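Local coordinates for protein alpha-fucosidase (Bifidobacterium bifidum, PDB 2EAB) that probably hydrolyses alpha-1,2-fucosidic linkages to release L-fucose, this chain being the calcium-binding catalytic part of a longer protein predicted to be anchored in a membrane, at residues M779-N784 with T799-A804; A847-T852 with L882-T887; G126-A131 with P495-S500; H484-A489 with F499-S504. All blocks are in the same frame, centred on the assembly; numbering follows the deposited sequence.

Contact 1: residues M779-N784 with T799-A804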
loop_
_atom_site.group_PDB
_atom_site.type_symbol
_atom_site.label_atom_id
_atom_site.label_comp_id
_atom_site.label_asym_id
_atom_site.label_seq_id
_atom_site.Cartn_x
_atom_site.Cartn_y
_atom_site.Cartn_z
ATOM N N MET A 779 -9.430 -12.431 7.264
ATOM C CA MET A 779 -10.526 -13.380 7.475
ATOM C C MET A 779 -10.017 -14.779 7.796
ATOM O O MET A 779 -10.610 -15.496 8.607
ATOM C CB MET A 779 -11.454 -13.429 6.265
ATOM C CG MET A 779 -12.414 -12.255 6.200
ATOM S SD MET A 779 -13.763 -12.511 5.046
ATOM C CE MET A 779 -12.889 -11.949 3.607
ATOM N N LEU A 780 -8.913 -15.153 7.157
ATOM C CA LEU A 780 -8.393 -16.513 7.250
ATOM C C LEU A 780 -7.329 -16.689 8.324
ATOM O O LEU A 780 -7.110 -17.808 8.802
ATOM C CB LEU A 780 -7.858 -16.973 5.894
ATOM C CG LEU A 780 -8.839 -16.853 4.724
ATOM C CD1 LEU A 780 -8.163 -17.293 3.442
ATOM C CD2 LEU A 780 -10.116 -17.656 4.966
ATOM N N LEU A 781 -6.684 -15.589 8.709
ATOM C CA LEU A 781 -5.571 -15.623 9.649
ATOM C C LEU A 781 -5.415 -14.270 10.318
ATOM O O LEU A 781 -5.315 -13.249 9.634
ATOM C CB LEU A 781 -4.270 -15.981 8.920
ATOM C CG LEU A 781 -2.980 -15.867 9.738
ATOM C CD1 LEU A 781 -2.940 -16.900 10.861
ATOM C CD2 LEU A 781 -1.764 -16.005 8.850
ATOM N N GLN A 782 -5.391 -14.256 11.644
ATOM C CA GLN A 782 -4.997 -13.060 12.379
ATOM C C GLN A 782 -3.855 -13.421 13.309
ATOM O O GLN A 782 -3.731 -14.577 13.727
ATOM C CB GLN A 782 -6.184 -12.456 13.136
ATOM C CG GLN A 782 -7.114 -11.681 12.205
ATOM C CD GLN A 782 -8.480 -11.376 12.789
ATOM O OE1 GLN A 782 -8.626 -11.159 13.993
ATOM N NE2 GLN A 782 -9.492 -11.342 11.927
ATOM N N SER A 783 -3.014 -12.444 13.631
ATOM C CA SER A 783 -1.882 -12.712 14.507
ATOM C C SER A 783 -1.450 -11.494 15.315
ATOM O O SER A 783 -0.315 -11.432 15.781
ATOM C CB SER A 783 -0.702 -13.297 13.714
ATOM O OG SER A 783 -0.203 -12.386 12.746
ATOM N N ASN A 784 -2.364 -10.543 15.494
ATOM C CA ASN A 784 -2.041 -9.275 16.146
ATOM C C ASN A 784 -2.468 -9.178 17.601
ATOM O O ASN A 784 -2.107 -8.213 18.280
ATOM C CB ASN A 784 -2.703 -8.117 15.402
ATOM C CG ASN A 784 -4.209 -8.112 15.577
ATOM O OD1 ASN A 784 -4.886 -9.033 15.127
ATOM N ND2 ASN A 784 -4.737 -7.096 16.243
ATOM N N THR A 799 -1.202 -16.989 16.963
ATOM C CA THR A 799 -1.664 -17.344 15.631
ATOM C C THR A 799 -3.130 -17.735 15.709
ATOM O O THR A 799 -3.475 -18.699 16.392
ATOM C CB THR A 799 -0.845 -18.527 15.086
ATOM O OG1 THR A 799 0.550 -18.222 15.166
ATOM C CG2 THR A 799 -1.219 -18.854 13.648
ATOM N N ASN A 800 -3.987 -16.994 15.007
ATOM C CA ASN A 800 -5.427 -17.207 15.060
ATOM C C ASN A 800 -5.939 -17.699 13.715
ATOM O O ASN A 800 -6.013 -16.935 12.746
ATOM C CB ASN A 800 -6.134 -15.920 15.498
ATOM C CG ASN A 800 -7.611 -16.116 15.768
ATOM O OD1 ASN A 800 -8.172 -17.181 15.492
ATOM N ND2 ASN A 800 -8.251 -15.080 16.303
ATOM N N ILE A 801 -6.270 -18.987 13.672
ATOM C CA ILE A 801 -6.710 -19.671 12.467
ATOM C C ILE A 801 -8.205 -19.458 12.225
ATOM O O ILE A 801 -9.036 -19.727 13.097
ATOM C CB ILE A 801 -6.412 -21.192 12.574
ATOM C CG1 ILE A 801 -4.920 -21.455 12.840
ATOM C CG2 ILE A 801 -6.928 -21.956 11.357
ATOM C CD1 ILE A 801 -3.966 -20.958 11.759
ATOM N N LEU A 802 -8.525 -18.984 11.020
ATOM C CA LEU A 802 -9.906 -18.773 10.565
ATOM C C LEU A 802 -10.740 -17.921 11.531
ATOM O O LEU A 802 -11.799 -18.346 11.991
ATOM C CB LEU A 802 -10.585 -20.116 10.254
ATOM C CG LEU A 802 -9.912 -20.943 9.155
ATOM C CD1 LEU A 802 -10.546 -22.322 9.061
ATOM C CD2 LEU A 802 -9.951 -20.239 7.797
ATOM N N PRO A 803 -10.250 -16.710 11.855
ATOM C CA PRO A 803 -10.921 -15.841 12.825
ATOM C C PRO A 803 -12.216 -15.190 12.334
ATOM O O PRO A 803 -13.029 -14.771 13.149
ATOM C CB PRO A 803 -9.872 -14.763 13.098
ATOM C CG PRO A 803 -9.103 -14.690 11.818
ATOM C CD PRO A 803 -9.005 -16.103 11.347
ATOM N N ALA A 804 -12.397 -15.086 11.022
ATOM C CA ALA A 804 -13.590 -14.447 10.464
ATOM C C ALA A 804 -13.948 -15.102 9.136
ATOM O O ALA A 804 -14.000 -14.460 8.083
ATOM C CB ALA A 804 -13.389 -12.937 10.319
#

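Contact 2: residues A847-T852 with L882-T887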
loop_
_atom_site.group_PDB
_atom_site.type_symbol
_atom_site.label_atom_id
_atom_site.label_comp_id
_atom_site.label_asym_id
_atom_site.label_seq_id
_atom_site.Cartn_x
_atom_site.Cartn_y
_atom_site.Cartn_z
ATOM N N ALA A 847 4.992 -21.447 19.673
ATOM C CA ALA A 847 3.695 -21.426 19.007
ATOM C C ALA A 847 2.562 -21.310 20.016
ATOM O O ALA A 847 2.582 -21.955 21.064
ATOM C CB ALA A 847 3.509 -22.647 18.135
ATOM N N ALA A 848 1.586 -20.468 19.690
ATOM C CA ALA A 848 0.370 -20.320 20.475
ATOM C C ALA A 848 -0.737 -20.149 19.450
ATOM O O ALA A 848 -0.779 -19.137 18.738
ATOM C CB ALA A 848 0.465 -19.121 21.408
ATOM N N VAL A 849 -1.593 -21.162 19.338
ATOM C CA VAL A 849 -2.518 -21.267 18.216
ATOM C C VAL A 849 -3.971 -21.331 18.677
ATOM O O VAL A 849 -4.357 -22.243 19.422
ATOM C CB VAL A 849 -2.190 -22.504 17.340
ATOM C CG1 VAL A 849 -3.097 -22.553 16.124
ATOM C CG2 VAL A 849 -0.725 -22.492 16.910
ATOM N N LYS A 850 -4.762 -20.351 18.236
ATOM C CA LYS A 850 -6.211 -20.376 18.380
ATOM C C LYS A 850 -6.786 -20.918 17.086
ATOM O O LYS A 850 -6.308 -20.582 15.999
ATOM C CB LYS A 850 -6.751 -18.964 18.620
ATOM C CG LYS A 850 -8.227 -18.917 18.999
ATOM C CD LYS A 850 -8.715 -17.498 19.256
ATOM C CE LYS A 850 -10.186 -17.499 19.638
ATOM N NZ LYS A 850 -10.693 -16.121 19.902
ATOM N N ILE A 851 -7.811 -21.759 17.196
ATOM C CA ILE A 851 -8.542 -22.198 16.016
ATOM C C ILE A 851 -9.978 -21.742 16.217
ATOM O O ILE A 851 -10.758 -22.378 16.933
ATOM C CB ILE A 851 -8.418 -23.725 15.763
ATOM C CG1 ILE A 851 -6.947 -24.104 15.549
ATOM C CG2 ILE A 851 -9.250 -24.136 14.547
ATOM C CD1 ILE A 851 -6.674 -25.599 15.470
ATOM N N THR A 852 -10.307 -20.600 15.627
ATOM C CA THR A 852 -11.611 -19.995 15.857
ATOM C C THR A 852 -12.719 -20.860 15.262
ATOM O O THR A 852 -13.757 -21.077 15.890
ATOM C CB THR A 852 -11.650 -18.560 15.318
ATOM O OG1 THR A 852 -10.749 -17.757 16.086
ATOM C CG2 THR A 852 -13.036 -17.964 15.434
ATOM N N LEU A 882 -3.561 -23.831 21.714
ATOM C CA LEU A 882 -2.529 -24.856 21.796
ATOM C C LEU A 882 -1.182 -24.159 21.859
ATOM O O LEU A 882 -0.867 -23.330 20.999
ATOM C CB LEU A 882 -2.577 -25.753 20.564
ATOM C CG LEU A 882 -3.726 -26.754 20.502
ATOM C CD1 LEU A 882 -3.972 -27.199 19.070
ATOM C CD2 LEU A 882 -3.445 -27.958 21.400
ATOM N N VAL A 883 -0.395 -24.482 22.878
ATOM C CA VAL A 883 0.895 -23.843 23.094
ATOM C C VAL A 883 1.990 -24.895 23.049
ATOM O O VAL A 883 1.951 -25.875 23.801
ATOM C CB VAL A 883 0.935 -23.091 24.450
ATOM C CG1 VAL A 883 2.299 -22.448 24.677
ATOM C CG2 VAL A 883 -0.165 -22.035 24.510
ATOM N N PHE A 884 2.973 -24.693 22.178
ATOM C CA PHE A 884 4.054 -25.661 22.018
ATOM C C PHE A 884 5.343 -25.021 21.549
ATOM O O PHE A 884 5.330 -23.977 20.890
ATOM C CB PHE A 884 3.641 -26.834 21.108
ATOM C CG PHE A 884 3.100 -26.427 19.754
ATOM C CD1 PHE A 884 3.908 -26.496 18.620
ATOM C CD2 PHE A 884 1.775 -26.023 19.603
ATOM C CE1 PHE A 884 3.405 -26.150 17.360
ATOM C CE2 PHE A 884 1.270 -25.667 18.353
ATOM C CZ PHE A 884 2.082 -25.736 17.231
ATOM N N ASP A 885 6.459 -25.639 21.918
ATOM C CA ASP A 885 7.764 -25.243 21.414
ATOM C C ASP A 885 7.864 -25.559 19.938
ATOM O O ASP A 885 7.264 -26.514 19.457
ATOM C CB ASP A 885 8.877 -26.003 22.139
ATOM C CG ASP A 885 8.988 -25.635 23.606
ATOM O OD1 ASP A 885 8.507 -24.558 24.015
ATOM O OD2 ASP A 885 9.572 -26.442 24.357
ATOM N N THR A 886 8.638 -24.753 19.221
ATOM C CA THR A 886 8.955 -25.066 17.837
ATOM C C THR A 886 10.446 -24.926 17.575
ATOM O O THR A 886 11.190 -24.348 18.373
ATOM C CB THR A 886 8.205 -24.166 16.822
ATOM O OG1 THR A 886 8.775 -22.855 16.825
ATOM C CG2 THR A 886 6.710 -24.101 17.103
ATOM N N THR A 887 10.860 -25.468 16.436
ATOM C CA THR A 887 12.221 -25.334 15.953
ATOM C C THR A 887 12.174 -24.792 14.536
ATOM O O THR A 887 11.378 -25.257 13.715
ATOM C CB THR A 887 12.949 -26.681 15.957
ATOM O OG1 THR A 887 12.247 -27.614 15.132
ATOM C CG2 THR A 887 13.017 -27.216 17.360
#

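Contact 3: residues G126-A131 with P495-S500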
loop_
_atom_site.group_PDB
_atom_site.type_symbol
_atom_site.label_atom_id
_atom_site.label_comp_id
_atom_site.label_asym_id
_atom_site.label_seq_id
_atom_site.Cartn_x
_atom_site.Cartn_y
_atom_site.Cartn_z
ATOM N N GLY A 126 1.377 24.896 5.340
ATOM C CA GLY A 126 2.564 25.076 4.512
ATOM C C GLY A 126 2.237 24.631 3.105
ATOM O O GLY A 126 1.064 24.504 2.746
ATOM N N GLY A 127 3.273 24.421 2.302
ATOM C CA GLY A 127 3.120 23.731 1.027
ATOM C C GLY A 127 2.269 24.463 0.003
ATOM O O GLY A 127 1.457 23.855 -0.694
ATOM N N GLU A 128 2.472 25.771 -0.118
ATOM C CA GLU A 128 1.615 26.599 -0.969
ATOM C C GLU A 128 1.932 26.545 -2.456
ATOM O O GLU A 128 1.063 26.845 -3.274
ATOM C CB GLU A 128 1.617 28.055 -0.505
ATOM C CG GLU A 128 1.292 28.258 0.973
ATOM C CD GLU A 128 2.505 28.127 1.890
ATOM O OE1 GLU A 128 3.633 27.913 1.393
ATOM O OE2 GLU A 128 2.327 28.251 3.121
ATOM N N ASN A 129 3.162 26.175 -2.802
ATOM C CA ASN A 129 3.622 26.232 -4.188
ATOM C C ASN A 129 3.469 24.879 -4.872
ATOM O O ASN A 129 4.239 23.950 -4.606
ATOM C CB ASN A 129 5.076 26.719 -4.249
ATOM C CG ASN A 129 5.556 26.978 -5.682
ATOM O OD1 ASN A 129 4.988 26.462 -6.641
ATOM N ND2 ASN A 129 6.614 27.773 -5.824
ATOM N N ALA A 130 2.467 24.769 -5.743
ATOM C CA ALA A 130 2.156 23.503 -6.408
ATOM C C ALA A 130 3.271 23.005 -7.331
ATOM O O ALA A 130 3.364 21.803 -7.582
ATOM C CB ALA A 130 0.841 23.605 -7.163
ATOM N N ALA A 131 4.094 23.924 -7.839
ATOM C CA ALA A 131 5.254 23.565 -8.657
ATOM C C ALA A 131 6.364 22.942 -7.817
ATOM O O ALA A 131 7.115 22.101 -8.307
ATOM C CB ALA A 131 5.776 24.778 -9.406
ATOM N N PRO A 495 3.187 20.398 6.372
ATOM C CA PRO A 495 1.743 20.257 6.255
ATOM C C PRO A 495 1.259 21.020 5.020
ATOM O O PRO A 495 1.948 21.923 4.520
ATOM C CB PRO A 495 1.227 20.910 7.536
ATOM C CG PRO A 495 2.266 21.921 7.874
ATOM C CD PRO A 495 3.572 21.310 7.462
ATOM N N GLY A 496 0.068 20.664 4.546
ATOM C CA GLY A 496 -0.508 21.287 3.367
ATOM C C GLY A 496 -1.119 22.652 3.630
ATOM O O GLY A 496 -1.111 23.160 4.755
ATOM N N GLN A 497 -1.653 23.243 2.563
ATOM C CA GLN A 497 -2.072 24.644 2.539
ATOM C C GLN A 497 -3.317 24.948 3.347
ATOM O O GLN A 497 -3.605 26.117 3.608
ATOM C CB GLN A 497 -2.400 25.066 1.115
ATOM C CG GLN A 497 -1.286 25.383 0.194
ATOM C CD GLN A 497 -1.831 25.975 -1.090
ATOM O OE1 GLN A 497 -2.293 27.118 -1.111
ATOM N NE2 GLN A 497 -1.806 25.191 -2.160
ATOM N N SER A 498 -4.089 23.917 3.676
ATOM C CA SER A 498 -5.281 24.086 4.496
ATOM C C SER A 498 -5.272 22.993 5.548
ATOM O O SER A 498 -5.047 21.824 5.225
ATOM C CB SER A 498 -6.554 24.014 3.647
ATOM O OG SER A 498 -7.702 24.338 4.418
ATOM N N PHE A 499 -5.528 23.376 6.794
ATOM C CA PHE A 499 -5.366 22.482 7.939
ATOM C C PHE A 499 -6.161 21.175 7.846
ATOM O O PHE A 499 -5.629 20.096 8.117
ATOM C CB PHE A 499 -5.723 23.226 9.235
ATOM C CG PHE A 499 -5.452 22.436 10.495
ATOM C CD1 PHE A 499 -4.223 22.531 11.135
ATOM C CD2 PHE A 499 -6.428 21.614 11.061
ATOM C CE1 PHE A 499 -3.961 21.816 12.307
ATOM C CE2 PHE A 499 -6.165 20.892 12.235
ATOM C CZ PHE A 499 -4.931 20.996 12.849
ATOM N N SER A 500 -7.438 21.272 7.478
ATOM C CA SER A 500 -8.341 20.123 7.589
ATOM C C SER A 500 -7.813 18.885 6.867
ATOM O O SER A 500 -7.868 17.782 7.411
ATOM C CB SER A 500 -9.753 20.464 7.103
ATOM O OG SER A 500 -9.780 20.718 5.709
HETATM O O HOH W 1 -0.538 22.124 0.109
HETATM O O HOH W 2 -1.100 28.465 -3.083
#

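Contact 4: residues H484-A489 with F499-S504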
loop_
_atom_site.group_PDB
_atom_site.type_symbol
_atom_site.label_atom_id
_atom_site.label_comp_id
_atom_site.label_asym_id
_atom_site.label_seq_id
_atom_site.Cartn_x
_atom_site.Cartn_y
_atom_site.Cartn_z
ATOM N N HIS A 484 3.315 14.834 7.122
ATOM C CA HIS A 484 1.872 14.945 7.149
ATOM C C HIS A 484 1.219 14.017 6.111
ATOM O O HIS A 484 1.701 12.903 5.911
ATOM C CB HIS A 484 1.516 16.426 7.043
ATOM C CG HIS A 484 1.873 17.190 8.276
ATOM N ND1 HIS A 484 3.110 17.761 8.508
ATOM C CD2 HIS A 484 1.140 17.418 9.387
ATOM C CE1 HIS A 484 3.107 18.329 9.705
ATOM N NE2 HIS A 484 1.919 18.138 10.252
ATOM N N THR A 485 0.107 14.429 5.500
ATOM C CA THR A 485 -0.619 13.550 4.579
ATOM C C THR A 485 0.031 13.483 3.197
ATOM O O THR A 485 0.432 12.415 2.734
ATOM C CB THR A 485 -2.110 13.951 4.447
ATOM O OG1 THR A 485 -2.777 13.734 5.697
ATOM C CG2 THR A 485 -2.800 13.124 3.377
ATOM N N GLU A 486 0.106 14.628 2.527
ATOM C CA GLU A 486 0.586 14.664 1.154
ATOM C C GLU A 486 2.103 14.670 1.131
ATOM O O GLU A 486 2.730 15.626 1.581
ATOM C CB GLU A 486 0.056 15.893 0.424
ATOM C CG GLU A 486 -1.451 15.966 0.347
ATOM C CD GLU A 486 -1.908 17.037 -0.610
ATOM O OE1 GLU A 486 -1.242 18.095 -0.695
ATOM O OE2 GLU A 486 -2.942 16.826 -1.282
ATOM N N ASN A 487 2.670 13.591 0.600
ATOM C CA ASN A 487 4.106 13.405 0.500
ATOM C C ASN A 487 4.509 13.134 -0.941
ATOM O O ASN A 487 3.660 12.859 -1.798
ATOM C CB ASN A 487 4.549 12.297 1.456
ATOM C CG ASN A 487 4.665 12.792 2.880
ATOM O OD1 ASN A 487 5.710 13.305 3.278
ATOM N ND2 ASN A 487 3.585 12.680 3.645
ATOM N N THR A 488 5.804 13.254 -1.216
ATOM C CA THR A 488 6.294 13.184 -2.590
ATOM C C THR A 488 7.616 12.421 -2.638
ATOM O O THR A 488 8.046 11.835 -1.643
ATOM C CB THR A 488 6.520 14.591 -3.185
ATOM O OG1 THR A 488 7.652 15.183 -2.544
ATOM C CG2 THR A 488 5.290 15.480 -3.038
ATOM N N ALA A 489 8.273 12.457 -3.791
ATOM C CA ALA A 489 9.611 11.897 -3.948
ATOM C C ALA A 489 10.708 12.777 -3.330
ATOM O O ALA A 489 11.870 12.364 -3.281
ATOM C CB ALA A 489 9.901 11.652 -5.424
ATOM N N PHE A 499 -5.528 23.376 6.794
ATOM C CA PHE A 499 -5.366 22.482 7.939
ATOM C C PHE A 499 -6.161 21.175 7.846
ATOM O O PHE A 499 -5.629 20.096 8.117
ATOM C CB PHE A 499 -5.723 23.226 9.235
ATOM C CG PHE A 499 -5.452 22.436 10.495
ATOM C CD1 PHE A 499 -4.223 22.531 11.135
ATOM C CD2 PHE A 499 -6.428 21.614 11.061
ATOM C CE1 PHE A 499 -3.961 21.816 12.307
ATOM C CE2 PHE A 499 -6.165 20.892 12.235
ATOM C CZ PHE A 499 -4.931 20.996 12.849
ATOM N N SER A 500 -7.438 21.272 7.478
ATOM C CA SER A 500 -8.341 20.123 7.589
ATOM C C SER A 500 -7.813 18.885 6.867
ATOM O O SER A 500 -7.868 17.782 7.411
ATOM C CB SER A 500 -9.753 20.464 7.103
ATOM O OG SER A 500 -9.780 20.718 5.709
ATOM N N TRP A 501 -7.312 19.074 5.647
ATOM C CA TRP A 501 -6.734 17.974 4.876
ATOM C C TRP A 501 -5.209 17.966 4.887
ATOM O O TRP A 501 -4.598 16.963 4.509
ATOM C CB TRP A 501 -7.252 17.962 3.427
ATOM C CG TRP A 501 -7.057 19.251 2.673
ATOM C CD1 TRP A 501 -7.995 20.221 2.457
ATOM C CD2 TRP A 501 -5.856 19.706 2.030
ATOM N NE1 TRP A 501 -7.455 21.250 1.724
ATOM C CE2 TRP A 501 -6.144 20.963 1.451
ATOM C CE3 TRP A 501 -4.565 19.178 1.895
ATOM C CZ2 TRP A 501 -5.186 21.697 0.738
ATOM C CZ3 TRP A 501 -3.614 19.910 1.184
ATOM C CH2 TRP A 501 -3.931 21.158 0.621
ATOM N N GLY A 502 -4.601 19.071 5.314
ATOM C CA GLY A 502 -3.156 19.240 5.196
ATOM C C GLY A 502 -2.321 18.868 6.404
ATOM O O GLY A 502 -1.141 18.544 6.251
ATOM N N TRP A 503 -2.913 18.929 7.596
ATOM C CA TRP A 503 -2.191 18.705 8.849
ATOM C C TRP A 503 -2.561 17.351 9.429
ATOM O O TRP A 503 -3.733 17.087 9.693
ATOM C CB TRP A 503 -2.524 19.815 9.849
ATOM C CG TRP A 503 -1.917 19.622 11.209
ATOM C CD1 TRP A 503 -2.437 18.900 12.248
ATOM C CD2 TRP A 503 -0.677 20.164 11.679
ATOM N NE1 TRP A 503 -1.604 18.970 13.337
ATOM C CE2 TRP A 503 -0.511 19.730 13.013
ATOM C CE3 TRP A 503 0.305 20.983 11.108
ATOM C CZ2 TRP A 503 0.601 20.081 13.781
ATOM C CZ3 TRP A 503 1.414 21.320 11.867
ATOM C CH2 TRP A 503 1.552 20.870 13.189
ATOM N N SER A 504 -1.559 16.500 9.625
ATOM C CA SER A 504 -1.780 15.190 10.209
ATOM C C SER A 504 -0.463 14.564 10.637
ATOM O O SER A 504 -0.018 13.598 10.027
ATOM C CB SER A 504 -2.484 14.272 9.211
ATOM O OG SER A 504 -1.667 14.040 8.073
HETATM O O HOH W 3 -0.452 17.104 3.986
#

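Contact 1: residues M779-N784 with T799-A804
Q782 lays its side chain against the ring of P803: its CD lies 3.5 Å from P803 CG, and the amide nitrogen NE2 is 3.4 Å from the same carbon. CG stands beside the backbone N (chi1 -77°) and the chain beyond it is extended, which carries the amide across the proline ring. The amide N-H groups then reach the main-chain oxygens of E778 and A733, which suits glutamine: its methylenes pack on proline while its buried amide nitrogen is gripped by two carbonyl oxygens. Shortened to alanine, this residue would probably leave P803 uncovered on that side and the E778 and A733 oxygens without this donor. M779 and A804 form the other well-buried pair. A804 N donates to M779 O at 3.0 Å, and the CB and CG of M779 rest close to A804 O. P803 has no N-H to offer, so its CD simply abuts the M779 carbonyl oxygen, at 3.2 Å. Between these two pairs L802 N bonds to L780 O from 54° above the carbonyl plane, and the leucine methyls, both CD2, meet at 3.8 Å. From L781 on, the chain leaves the helix and pairs in antiparallel fashion. Q782 N reaches N800 O at 3.0 Å, and N800 N returns a bond of 2.7 Å to Q782 O. L781 sends CD1 to T799 CG2, 3.8 Å away. The arrangement is a helix-to-strand junction: the end of helix 767-780 in the helical catalytic domain runs directly into the edge strand of the five-stranded sheet in the C-terminal beta domain.

Contact 2: residues A847-T852 with L882-T887
F884 has its CG between the backbone N and the carbonyl carbon (chi1 54°), a setting that turns the ring back beneath the partner strand and under the methyl of A847. V849 places CG1 opposite its own backbone N, which brings CG2 obliquely to the same ring, 4.0 Å from F884 CE2. The first meeting is a CH-pi contact: A847 CB stands 3.6 Å from the F884 ring centroid and only 14° off the ring normal, so the methyl sits squarely over the face. Alanine suits this position because its single carbon fits against a ring that lies so near. T886 adds its CG2, 3.7 Å from A847 CB, while its hydroxyl bonds to K845 O and S841. A serine in place of F884 would probably open a gap beneath A847 and V849 and bury a hydroxyl among apolar neighbours. The backbones hold the strands in register. A847 and F884 form one hydrogen-bonded pair, with A847 N 2.8 Å from F884 O; V849 and L882 form the next, with V849 N 2.8 Å from L882 O. The non-hydrogen-bonded pair of A848 and V883 lies between them, where V883 CA approaches A847 O at 3.2 Å. A848 and V883 face the more exposed side, whereas L882, F884, A847 and V849 turn inward, toward L839, V861 and I894 among others. This is antiparallel pairing within one sheet of a beta-sandwich, its apolar face packed on the seven-stranded sheet of the C-terminal domain.

Contact 3: residues G126-A131 with P495-S500
G126 and G496 share the one direct hydrogen bond between the segments: G126 N donates to G496 O at 3.1 Å, coming from well above the carbonyl plane. A CA-H...O contact runs the other way, with Q497 CA 3.1 Å from G126 O. Such close backbones need glycine. A side chain at G126 would crowd the oxygen of P495; at G127, whose phi is positive (65°), one would point toward the other segment. Water supplies the next kind of link. One molecule donates to G127 O and accepts from Q497 N; a second donates to E128 O and also to Q497 OE1, at 2.7 Å, giving the amide oxygen a partner at this exposed margin. Packing completes the contact. The extended Q497 lays its CG against E128, 3.4 Å from E128 CA and 3.9 Å from E128 CG, so its methylenes cover the turn while its amide stays near water. E128 bends at chi2, and its carboxylate bonds to N95. Just beyond, N129 is the N-cap of helix 130-133, its OD1 accepting from A131 N at 2.9 Å. The whole is a loop-to-loop junction, partly bridged by water, between the N-terminal beta domain and the catalytic domain.

Contact 4: residues H484-A489 with F499-S504
H484 reaches W503 with NE2, which lies 3.4 Å above one face of the indole, displaced toward its rim; the nearest atom, W503 CE3, is also 3.4 Å from NE2. The two rings are inclined at 44°, neither stacked nor edge-to-face. Having CG opposite its backbone N (chi1 175°), W503 swings the indole back between two aromatic neighbours, since F499 takes the opposite face. The imidazole is fixed from its other nitrogen, where ND1 bonds to T493 O. Histidine therefore suits the place twice over, as a flat group against tryptophan and as a polar partner for a carbonyl. The hydroxyls of T485 and S504 meet in a short hydrogen bond, T485 OG1 to S504 OG at 2.6 Å. S504 tucks OG between its own N and carbonyl carbon, an arrangement that gives each buried hydroxyl a partner in the other. E486 sends OE1 to 3.5 Å from W501 CZ3; the oxygen touches the indole obliquely, while its hydrogen bond goes to Q133 NE2. W501 turns its indole toward E486 with CG between its backbone N and carbonyl carbon (chi1 55°). A water joins the main chains, accepting from E486 N at 2.9 Å and donating to G502 O at 2.8 Å. In the fold, the short helix 499-502 and the turn after it lean on the start of strand 486-487. That strand pairs with strand 419-420 on one flank, and F499 and S500 touch Y564 of strand 558-565.

In the fold
The four contacts form two touching pairs. Contacts 1 and 2, with centres 13 Å apart, belong to one sheet of the C-terminal domain: strands 799-801 and 847-851 run side by side, and T799 O is 2.8 Å from K850 N. Contacts 3 and 4, 8 Å apart between centres, share helix 499-502, and G496 N lies 3.0 Å from G502 O. Contacts 1 and 3 are about 41 Å apart between centres. Near contact 1, the Q782 side chain is about 10 Å from that of D690, a calcium ligand seen for this protein but without its ion in this chain. The T485 side chain in contact 4 is about 4 Å from a bound 1,2-ethanediol, probably from crystallisation.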